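Local structure of uracil-DNA glycosylase (Nitratifractor salsuginis, 5X3G) at residues N8-Q13 with L38-L43; A61-L66 with G163-N168; N69-I74 with Y200-I205. The protein is a single-chain alpha/beta protein of the uracil-DNA glycosylase family, built round a four-stranded parallel sheet flanked by helices. All coordinates share one frame; numbering follows the deposited sequence.

Contact 1: residues N8-Q13 with L38-L43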
loop_
_atom_site.group_PDB
_atom_site.type_symbol
_atom_site.label_atom_id
_atom_site.label_comp_id
_atom_site.label_asym_id
_atom_site.label_seq_id
_atom_site.Cartn_x
_atom_site.Cartn_y
_atom_site.Cartn_z
ATOM N N ASN A 8 16.714 24.052 14.580
ATOM C CA ASN A 8 17.424 22.847 14.174
ATOM C C ASN A 8 16.462 21.797 13.629
ATOM O O ASN A 8 15.305 21.709 14.051
ATOM C CB ASN A 8 18.207 22.277 15.359
ATOM C CG ASN A 8 19.483 21.581 14.936
ATOM O OD1 ASN A 8 20.507 22.223 14.700
ATOM N ND2 ASN A 8 19.430 20.258 14.842
ATOM N N ARG A 9 16.954 20.996 12.673
ATOM C CA ARG A 9 16.200 19.906 12.074
ATOM C C ARG A 9 16.834 18.569 12.441
ATOM O O ARG A 9 18.062 18.474 12.543
ATOM C CB ARG A 9 16.142 20.035 10.546
ATOM C CG ARG A 9 15.907 21.451 10.033
ATOM C CD ARG A 9 14.659 22.090 10.630
ATOM N NE ARG A 9 13.433 21.623 9.994
ATOM C CZ ARG A 9 12.572 20.788 10.564
ATOM N NH1 ARG A 9 12.805 20.329 11.785
ATOM N NH2 ARG A 9 11.477 20.412 9.917
ATOM N N PRO A 10 16.012 17.497 12.653
ATOM C CA PRO A 10 16.549 16.197 13.094
ATOM C C PRO A 10 17.036 15.337 11.930
ATOM O O PRO A 10 16.614 14.193 11.747
ATOM C CB PRO A 10 15.345 15.581 13.816
ATOM C CG PRO A 10 14.173 16.099 13.049
ATOM C CD PRO A 10 14.539 17.493 12.594
ATOM N N ILE A 11 17.954 15.895 11.136
ATOM C CA ILE A 11 18.412 15.222 9.921
ATOM C C ILE A 11 19.086 13.895 10.258
ATOM O O ILE A 11 18.807 12.860 9.640
ATOM C CB ILE A 11 19.348 16.145 9.121
ATOM C CG1 ILE A 11 18.607 17.415 8.692
ATOM C CG2 ILE A 11 19.927 15.407 7.925
ATOM C CD1 ILE A 11 19.275 18.168 7.561
ATOM N N HIS A 12 19.990 13.911 11.243
ATOM C CA HIS A 12 20.668 12.683 11.653
ATOM C C HIS A 12 19.665 11.629 12.106
ATOM O O HIS A 12 19.785 10.447 11.751
ATOM C CB HIS A 12 21.670 12.999 12.767
ATOM C CG HIS A 12 22.680 11.919 13.006
ATOM N ND1 HIS A 12 22.567 11.006 14.033
ATOM C CD2 HIS A 12 23.831 11.615 12.360
ATOM C CE1 HIS A 12 23.600 10.183 14.005
ATOM N NE2 HIS A 12 24.382 10.531 12.998
ATOM N N GLN A 13 18.653 12.044 12.872
ATOM C CA GLN A 13 17.629 11.112 13.326
ATOM C C GLN A 13 16.811 10.557 12.168
ATOM O O GLN A 13 16.385 9.400 12.218
ATOM C CB GLN A 13 16.703 11.791 14.334
ATOM C CG GLN A 13 17.404 12.351 15.557
ATOM C CD GLN A 13 16.425 12.846 16.601
ATOM O OE1 GLN A 13 15.390 12.223 16.839
ATOM N NE2 GLN A 13 16.742 13.974 17.224
ATOM N N LEU A 38 7.037 17.493 8.366
ATOM C CA LEU A 38 6.349 17.230 9.621
ATOM C C LEU A 38 6.836 18.185 10.703
ATOM O O LEU A 38 8.023 18.509 10.792
ATOM C CB LEU A 38 6.567 15.780 10.062
ATOM C CG LEU A 38 6.073 14.689 9.107
ATOM C CD1 LEU A 38 6.827 13.385 9.329
ATOM C CD2 LEU A 38 4.575 14.482 9.265
ATOM N N GLU A 39 5.899 18.637 11.529
ATOM C CA GLU A 39 6.169 19.606 12.583
ATOM C C GLU A 39 7.117 18.974 13.597
ATOM O O GLU A 39 7.040 17.768 13.852
ATOM C CB GLU A 39 4.853 20.053 13.231
ATOM C CG GLU A 39 4.943 21.213 14.211
ATOM C CD GLU A 39 5.358 20.778 15.594
ATOM O OE1 GLU A 39 5.156 19.590 15.918
ATOM O OE2 GLU A 39 5.875 21.622 16.357
ATOM N N ASP A 40 8.021 19.789 14.154
ATOM C CA ASP A 40 9.145 19.256 14.925
ATOM C C ASP A 40 8.684 18.399 16.099
ATOM O O ASP A 40 9.237 17.317 16.338
ATOM C CB ASP A 40 10.034 20.400 15.415
ATOM C CG ASP A 40 11.055 20.830 14.381
ATOM O OD1 ASP A 40 12.085 20.136 14.240
ATOM O OD2 ASP A 40 10.830 21.856 13.706
ATOM N N SER A 41 7.684 18.865 16.853
ATOM C CA SER A 41 7.198 18.080 17.985
ATOM C C SER A 41 6.652 16.735 17.525
ATOM O O SER A 41 6.886 15.707 18.173
ATOM C CB SER A 41 6.128 18.860 18.751
ATOM N N TYR A 42 5.931 16.722 16.401
ATOM C CA TYR A 42 5.441 15.464 15.848
ATOM C C TYR A 42 6.594 14.518 15.533
ATOM O O TYR A 42 6.500 13.308 15.775
ATOM C CB TYR A 42 4.608 15.737 14.595
ATOM C CG TYR A 42 3.747 14.574 14.157
ATOM C CD1 TYR A 42 2.448 14.432 14.625
ATOM C CD2 TYR A 42 4.235 13.616 13.277
ATOM C CE1 TYR A 42 1.657 13.371 14.229
ATOM C CE2 TYR A 42 3.451 12.550 12.875
ATOM C CZ TYR A 42 2.163 12.433 13.355
ATOM O OH TYR A 42 1.377 11.378 12.958
ATOM N N LEU A 43 7.698 15.054 15.005
ATOM C CA LEU A 43 8.854 14.218 14.701
ATOM C C LEU A 43 9.500 13.679 15.971
ATOM O O LEU A 43 9.967 12.534 15.997
ATOM C CB LEU A 43 9.871 15.003 13.873
ATOM C CG LEU A 43 9.567 15.107 12.379
ATOM C CD1 LEU A 43 10.586 15.990 11.677
ATOM C CD2 LEU A 43 9.545 13.721 11.760
#
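A salt bridge between Arg9 and Asp40 joins the loop just before helix 11-20 to the first turn of helix 40-48. Arg9 NH1 lies 2.6 Å from Asp40 OD1. Asp40 OD2 lies farther from Arg9 NH1, at 3.2 Å, so the contact is lopsided toward OD1. The guanidinium and carboxylate planes are turned 62° apart, and OD1 sits at the guanidinium edge, near its plane. The Arg9 chain bends at chi2 (-55°) and chi3 (-79°), which folds its end back toward helix 40-48. NH2 also makes a weak hydrogen bond to Met36 O, in the link before that helix.

The next residue adds an apolar touch. Pro10 CG meets Leu43 CD1 at 3.8 Å, and the two side chains cross at about a right angle. Pro10 is the N-cap of helix 11-20 and the centre of an inverse gamma turn. Glu39 holds the same position before helix 40-48. Its OE1 accepts from Tyr42 N at 3.0 Å, with the donor nearly along the C-O axis. Tyr42 OH is in turn bonded to His182 and Trp186 of helix 179-196. The contact thus pairs two helix starts, one of them closed by a side-chain N-cap bond.

Contact 2: residues A61-L66 with G163-N168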
loop_
_atom_site.group_PDB
_atom_site.type_symbol
_atom_site.label_atom_id
_atom_site.label_comp_id
_atom_site.label_asym_id
_atom_site.label_seq_id
_atom_site.Cartn_x
_atom_site.Cartn_y
_atom_site.Cartn_z
ATOM N N ALA A 61 8.282 0.989 5.460
ATOM C CA ALA A 61 8.511 -0.320 4.853
ATOM C C ALA A 61 8.194 -0.325 3.361
ATOM O O ALA A 61 8.753 -1.136 2.611
ATOM C CB ALA A 61 7.682 -1.385 5.568
ATOM N N ALA A 62 7.308 0.570 2.915
ATOM C CA ALA A 62 6.991 0.659 1.495
ATOM C C ALA A 62 8.180 1.118 0.657
ATOM O O ALA A 62 8.190 0.896 -0.559
ATOM C CB ALA A 62 5.809 1.603 1.285
ATOM N N PHE A 63 9.180 1.743 1.277
ATOM C CA PHE A 63 10.372 2.218 0.586
ATOM C C PHE A 63 11.573 1.298 0.771
ATOM O O PHE A 63 12.668 1.628 0.302
ATOM C CB PHE A 63 10.742 3.628 1.074
ATOM C CG PHE A 63 9.630 4.640 0.943
ATOM C CD1 PHE A 63 9.582 5.502 -0.141
ATOM C CD2 PHE A 63 8.647 4.744 1.915
ATOM C CE1 PHE A 63 8.567 6.442 -0.261
ATOM C CE2 PHE A 63 7.629 5.678 1.801
ATOM C CZ PHE A 63 7.592 6.527 0.713
ATOM N N SER A 64 11.399 0.155 1.436
ATOM C CA SER A 64 12.530 -0.661 1.862
ATOM C C SER A 64 13.061 -1.585 0.773
ATOM O O SER A 64 14.075 -2.256 0.999
ATOM C CB SER A 64 12.142 -1.490 3.089
ATOM O OG SER A 64 11.074 -2.372 2.795
ATOM N N THR A 65 12.413 -1.647 -0.387
ATOM C CA THR A 65 12.899 -2.491 -1.471
ATOM C C THR A 65 13.009 -1.689 -2.760
ATOM O O THR A 65 14.071 -1.658 -3.393
ATOM C CB THR A 65 11.982 -3.697 -1.675
ATOM O OG1 THR A 65 11.813 -4.385 -0.431
ATOM C CG2 THR A 65 12.583 -4.650 -2.697
ATOM N N LEU A 66 11.914 -1.041 -3.153
ATOM C CA LEU A 66 11.926 -0.194 -4.336
ATOM C C LEU A 66 12.923 0.946 -4.177
ATOM O O LEU A 66 13.067 1.526 -3.097
ATOM C CB LEU A 66 10.531 0.376 -4.596
ATOM C CG LEU A 66 9.426 -0.546 -5.113
ATOM C CD1 LEU A 66 8.093 0.181 -5.087
ATOM C CD2 LEU A 66 9.746 -1.025 -6.518
ATOM N N GLY A 163 6.549 -2.562 -9.521
ATOM C CA GLY A 163 6.862 -1.155 -9.357
ATOM C C GLY A 163 5.818 -0.359 -8.613
ATOM O O GLY A 163 5.686 0.849 -8.840
ATOM N N VAL A 164 5.073 -0.995 -7.718
ATOM C CA VAL A 164 3.978 -0.347 -7.009
ATOM C C VAL A 164 4.467 0.064 -5.630
ATOM O O VAL A 164 4.853 -0.783 -4.816
ATOM C CB VAL A 164 2.751 -1.264 -6.913
ATOM C CG1 VAL A 164 1.663 -0.625 -6.053
ATOM C CG2 VAL A 164 2.227 -1.565 -8.309
ATOM N N LEU A 165 4.464 1.369 -5.377
ATOM C CA LEU A 165 4.710 1.918 -4.051
ATOM C C LEU A 165 3.391 1.944 -3.290
ATOM O O LEU A 165 2.468 2.676 -3.666
ATOM C CB LEU A 165 5.306 3.324 -4.145
ATOM C CG LEU A 165 5.643 4.037 -2.831
ATOM C CD1 LEU A 165 6.796 3.357 -2.117
ATOM C CD2 LEU A 165 5.954 5.500 -3.093
ATOM N N LEU A 166 3.299 1.130 -2.238
ATOM C CA LEU A 166 2.074 0.997 -1.450
ATOM C C LEU A 166 2.086 2.065 -0.364
ATOM O O LEU A 166 2.570 1.848 0.748
ATOM C CB LEU A 166 1.975 -0.409 -0.876
ATOM C CG LEU A 166 1.917 -1.516 -1.927
ATOM C CD1 LEU A 166 2.254 -2.870 -1.310
ATOM C CD2 LEU A 166 0.545 -1.553 -2.584
ATOM N N LEU A 167 1.517 3.227 -0.680
ATOM C CA LEU A 167 1.699 4.436 0.113
ATOM C C LEU A 167 0.398 4.823 0.810
ATOM O O LEU A 167 -0.601 5.113 0.147
ATOM C CB LEU A 167 2.190 5.579 -0.776
ATOM C CG LEU A 167 2.408 6.935 -0.105
ATOM C CD1 LEU A 167 3.430 6.820 1.016
ATOM C CD2 LEU A 167 2.834 7.968 -1.136
ATOM N N ASN A 168 0.421 4.834 2.141
ATOM C CA ASN A 168 -0.684 5.351 2.940
ATOM C C ASN A 168 -0.571 6.867 3.074
ATOM O O ASN A 168 0.529 7.425 3.081
ATOM C CB ASN A 168 -0.701 4.708 4.331
ATOM C CG ASN A 168 -1.431 3.375 4.354
ATOM O OD1 ASN A 168 -2.423 3.186 3.656
ATOM N ND2 ASN A 168 -0.932 2.443 5.152
HETATM O O HOH W 1 5.527 -0.594 -1.695
#
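The short 3-10 turn 61-63 and the loop after it run beside edge strand 164-168, with the CA atoms of Ala62 and Leu166 5.7 Å apart. A water joins the two backbones. It donates to Ala62 O and Val164 O and accepts from Leu166 N at 2.9 Å. Three backbone polar groups are thereby served in a buried place.

Ala62 points its CB at the strand, where it lies 3.3 Å from Leu166 O. Leu165 packs against both Ala62 and Phe63. With CG anti to the backbone N (chi1 -179°), its side chain extends to the 61-63 turn. Leu165 CD1 sits over one face of the Phe63 ring in a CH-pi contact, 4.1 Å from the centroid and 16° off the ring normal. Leu165 CD1 also lies 3.2 Å from Ala62 O. Leu165 CD2 meets Phe63 CE1 at 4.0 Å. Farther along the strand, Leu167 CD1 approaches Phe63 CZ obliquely.

Leu66 spans the start of the strand. Its CD1 reaches Val164 O at 3.4 Å, and its CD2 packs on Gly163 CA at 4.0 Å. Gly163 is the C-prime residue of the Schellman motif that ends helix 152-161.

Strand 73-77 pairs with 164-168 within the sheet. Helix 179-196 touches Phe63 and Leu167 through Leu193, while Phe159 of helix 152-161 packs on Val164 and Leu166.

Contact 3: residues N69-I74 with Y200-I205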
loop_
_atom_site.group_PDB
_atom_site.type_symbol
_atom_site.label_atom_id
_atom_site.label_comp_id
_atom_site.label_asym_id
_atom_site.label_seq_id
_atom_site.Cartn_x
_atom_site.Cartn_y
_atom_site.Cartn_z
ATOM N N ASN A 69 13.618 5.123 -8.974
ATOM C CA ASN A 69 13.400 4.972 -10.409
ATOM C C ASN A 69 12.698 3.671 -10.774
ATOM O O ASN A 69 12.424 3.450 -11.957
ATOM C CB ASN A 69 14.727 5.070 -11.168
ATOM C CG ASN A 69 15.574 3.819 -11.037
ATOM O OD1 ASN A 69 15.552 3.143 -10.009
ATOM N ND2 ASN A 69 16.324 3.501 -12.086
ATOM N N GLU A 70 12.407 2.808 -9.802
ATOM C CA GLU A 70 11.642 1.594 -10.045
ATOM C C GLU A 70 10.157 1.771 -9.758
ATOM O O GLU A 70 9.373 0.858 -10.031
ATOM C CB GLU A 70 12.201 0.442 -9.203
ATOM C CG GLU A 70 13.713 0.307 -9.270
ATOM C CD GLU A 70 14.243 -0.748 -8.323
ATOM O OE1 GLU A 70 13.868 -0.718 -7.132
ATOM O OE2 GLU A 70 15.030 -1.609 -8.768
ATOM N N VAL A 71 9.756 2.922 -9.224
ATOM C CA VAL A 71 8.350 3.188 -8.932
ATOM C C VAL A 71 7.630 3.463 -10.248
ATOM O O VAL A 71 7.883 4.475 -10.908
ATOM C CB VAL A 71 8.187 4.357 -7.956
ATOM C CG1 VAL A 71 6.708 4.619 -7.685
ATOM C CG2 VAL A 71 8.926 4.071 -6.659
ATOM N N ARG A 72 6.736 2.559 -10.636
ATOM C CA ARG A 72 5.865 2.764 -11.785
ATOM C C ARG A 72 4.458 3.180 -11.386
ATOM O O ARG A 72 3.771 3.843 -12.171
ATOM C CB ARG A 72 5.787 1.485 -12.625
ATOM C CG ARG A 72 7.140 0.860 -12.917
ATOM C CD ARG A 72 6.987 -0.468 -13.636
ATOM N NE ARG A 72 5.962 -0.421 -14.677
ATOM C CZ ARG A 72 5.309 -1.488 -15.128
ATOM N NH1 ARG A 72 5.572 -2.688 -14.628
ATOM N NH2 ARG A 72 4.395 -1.357 -16.079
ATOM N N TYR A 73 4.023 2.804 -10.186
ATOM C CA TYR A 73 2.704 3.135 -9.676
ATOM C C TYR A 73 2.824 3.517 -8.209
ATOM O O TYR A 73 3.732 3.066 -7.506
ATOM C CB TYR A 73 1.722 1.964 -9.801
ATOM C CG TYR A 73 1.452 1.489 -11.211
ATOM C CD1 TYR A 73 0.439 2.053 -11.977
ATOM C CD2 TYR A 73 2.200 0.463 -11.770
ATOM C CE1 TYR A 73 0.186 1.614 -13.263
ATOM C CE2 TYR A 73 1.955 0.017 -13.053
ATOM C CZ TYR A 73 0.950 0.593 -13.795
ATOM O OH TYR A 73 0.706 0.147 -15.073
ATOM N N ILE A 74 1.890 4.343 -7.749
ATOM C CA ILE A 74 1.738 4.653 -6.331
ATOM C C ILE A 74 0.295 4.340 -5.966
ATOM O O ILE A 74 -0.615 5.105 -6.307
ATOM C CB ILE A 74 2.082 6.112 -6.001
ATOM C CG1 ILE A 74 3.487 6.459 -6.496
ATOM C CG2 ILE A 74 1.963 6.359 -4.503
ATOM C CD1 ILE A 74 3.950 7.833 -6.069
ATOM N N TYR A 200 9.864 11.266 -12.509
ATOM C CA TYR A 200 9.677 9.850 -12.803
ATOM C C TYR A 200 8.308 9.574 -13.413
ATOM O O TYR A 200 8.157 8.628 -14.193
ATOM C CB TYR A 200 9.870 9.028 -11.529
ATOM C CG TYR A 200 11.226 9.206 -10.881
ATOM C CD1 TYR A 200 12.285 8.367 -11.201
ATOM C CD2 TYR A 200 11.449 10.217 -9.954
ATOM C CE1 TYR A 200 13.526 8.526 -10.613
ATOM C CE2 TYR A 200 12.688 10.384 -9.361
ATOM C CZ TYR A 200 13.723 9.535 -9.695
ATOM O OH TYR A 200 14.957 9.695 -9.108
ATOM N N GLY A 201 7.310 10.385 -13.071
ATOM C CA GLY A 201 5.969 10.250 -13.590
ATOM C C GLY A 201 5.286 8.910 -13.363
ATOM O O GLY A 201 4.723 8.328 -14.296
ATOM N N PRO A 202 5.286 8.399 -12.130
ATOM C CA PRO A 202 4.516 7.182 -11.859
ATOM C C PRO A 202 3.027 7.486 -11.846
ATOM O O PRO A 202 2.595 8.616 -11.613
ATOM C CB PRO A 202 5.011 6.747 -10.478
ATOM C CG PRO A 202 5.374 8.018 -9.816
ATOM C CD PRO A 202 5.918 8.916 -10.901
ATOM N N THR A 203 2.235 6.451 -12.105
ATOM C CA THR A 203 0.788 6.597 -12.188
ATOM C C THR A 203 0.151 6.352 -10.825
ATOM O O THR A 203 0.434 5.346 -10.169
ATOM C CB THR A 203 0.216 5.631 -13.226
ATOM O OG1 THR A 203 0.657 6.022 -14.531
ATOM C CG2 THR A 203 -1.300 5.648 -13.188
ATOM N N LEU A 204 -0.708 7.276 -10.402
ATOM C CA LEU A 204 -1.421 7.129 -9.141
ATOM C C LEU A 204 -2.608 6.191 -9.323
ATOM O O LEU A 204 -3.448 6.405 -10.201
ATOM C CB LEU A 204 -1.902 8.488 -8.632
ATOM C CG LEU A 204 -0.897 9.638 -8.556
ATOM C CD1 LEU A 204 -1.556 10.871 -7.942
ATOM C CD2 LEU A 204 0.354 9.239 -7.780
ATOM N N ILE A 205 -2.677 5.152 -8.495
ATOM C CA ILE A 205 -3.819 4.245 -8.467
ATOM C C ILE A 205 -4.709 4.664 -7.307
ATOM O O ILE A 205 -4.305 4.584 -6.140
ATOM C CB ILE A 205 -3.378 2.781 -8.333
ATOM C CG1 ILE A 205 -2.493 2.385 -9.513
ATOM C CG2 ILE A 205 -4.596 1.867 -8.222
ATOM C CD1 ILE A 205 -1.781 1.071 -9.309
HETATM O O HOH W 2 7.291 5.851 -13.875
#
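Three backbone hydrogen bonds, each 3.0 Å long, bind Thr203 N to Arg72 O, Ile74 N to Thr203 O and Ile205 N to Ile74 O. They form the ladder between strands 73-77 and 203-207, the two inner strands of the parallel sheet. Tyr73 pairs with Thr203 and Ile74 with Leu204. Before the ladder, a water donates to Tyr200 O and, weakly, to Val71 O.

On one face of the sheet, Tyr73 and Thr203 lie side by side and point the same way, with Tyr73 CD1 3.8 Å from Thr203 CB. Ile205 CD1 meets the same ring atom, Tyr73 CD1, at 3.6 Å. Leu245 of helix 240-246 touches both Tyr73 and Ile205.

The other face carries Ile74 and Leu204. Ile74 CB touches Leu204 CD2. Ile74 CG1 is anti to the carbonyl carbon (chi1 -55°), which carries CD1 alongside the Pro202 ring, and Ile74 CD1 lies 4.0 Å from Pro202 CG. Pro202 CB also reaches Val71 CG1. Phe197 packs on Val71 and Ile74 nearby. At the exposed end, the Tyr200 ring lies against Asn69, its CE1 3.6 Å from Asn69 CA.

From the N terminus, contact 1 comes first. It closes a mostly helical excursion by bringing 38-43 back to 8-13. It ends before contact 2 opens and stands apart, with its centre about 22 Å from that of contact 2 and 27 Å from that of contact 3. Contacts 2 and 3 cross: 61-66 and 69-74 come in turn, then 163-168 and 200-205 follow in the same order. They meet inside the parallel sheet, where strand 73-77 lies between 164-168 and 203-207. Gly163 O with Arg72 N and Leu165 N with Tyr73 O are probable hydrogen bonds. Contact 2 ties the loop before strand 73-77 to the outer strand 164-168. Contact 3 joins the inner pair.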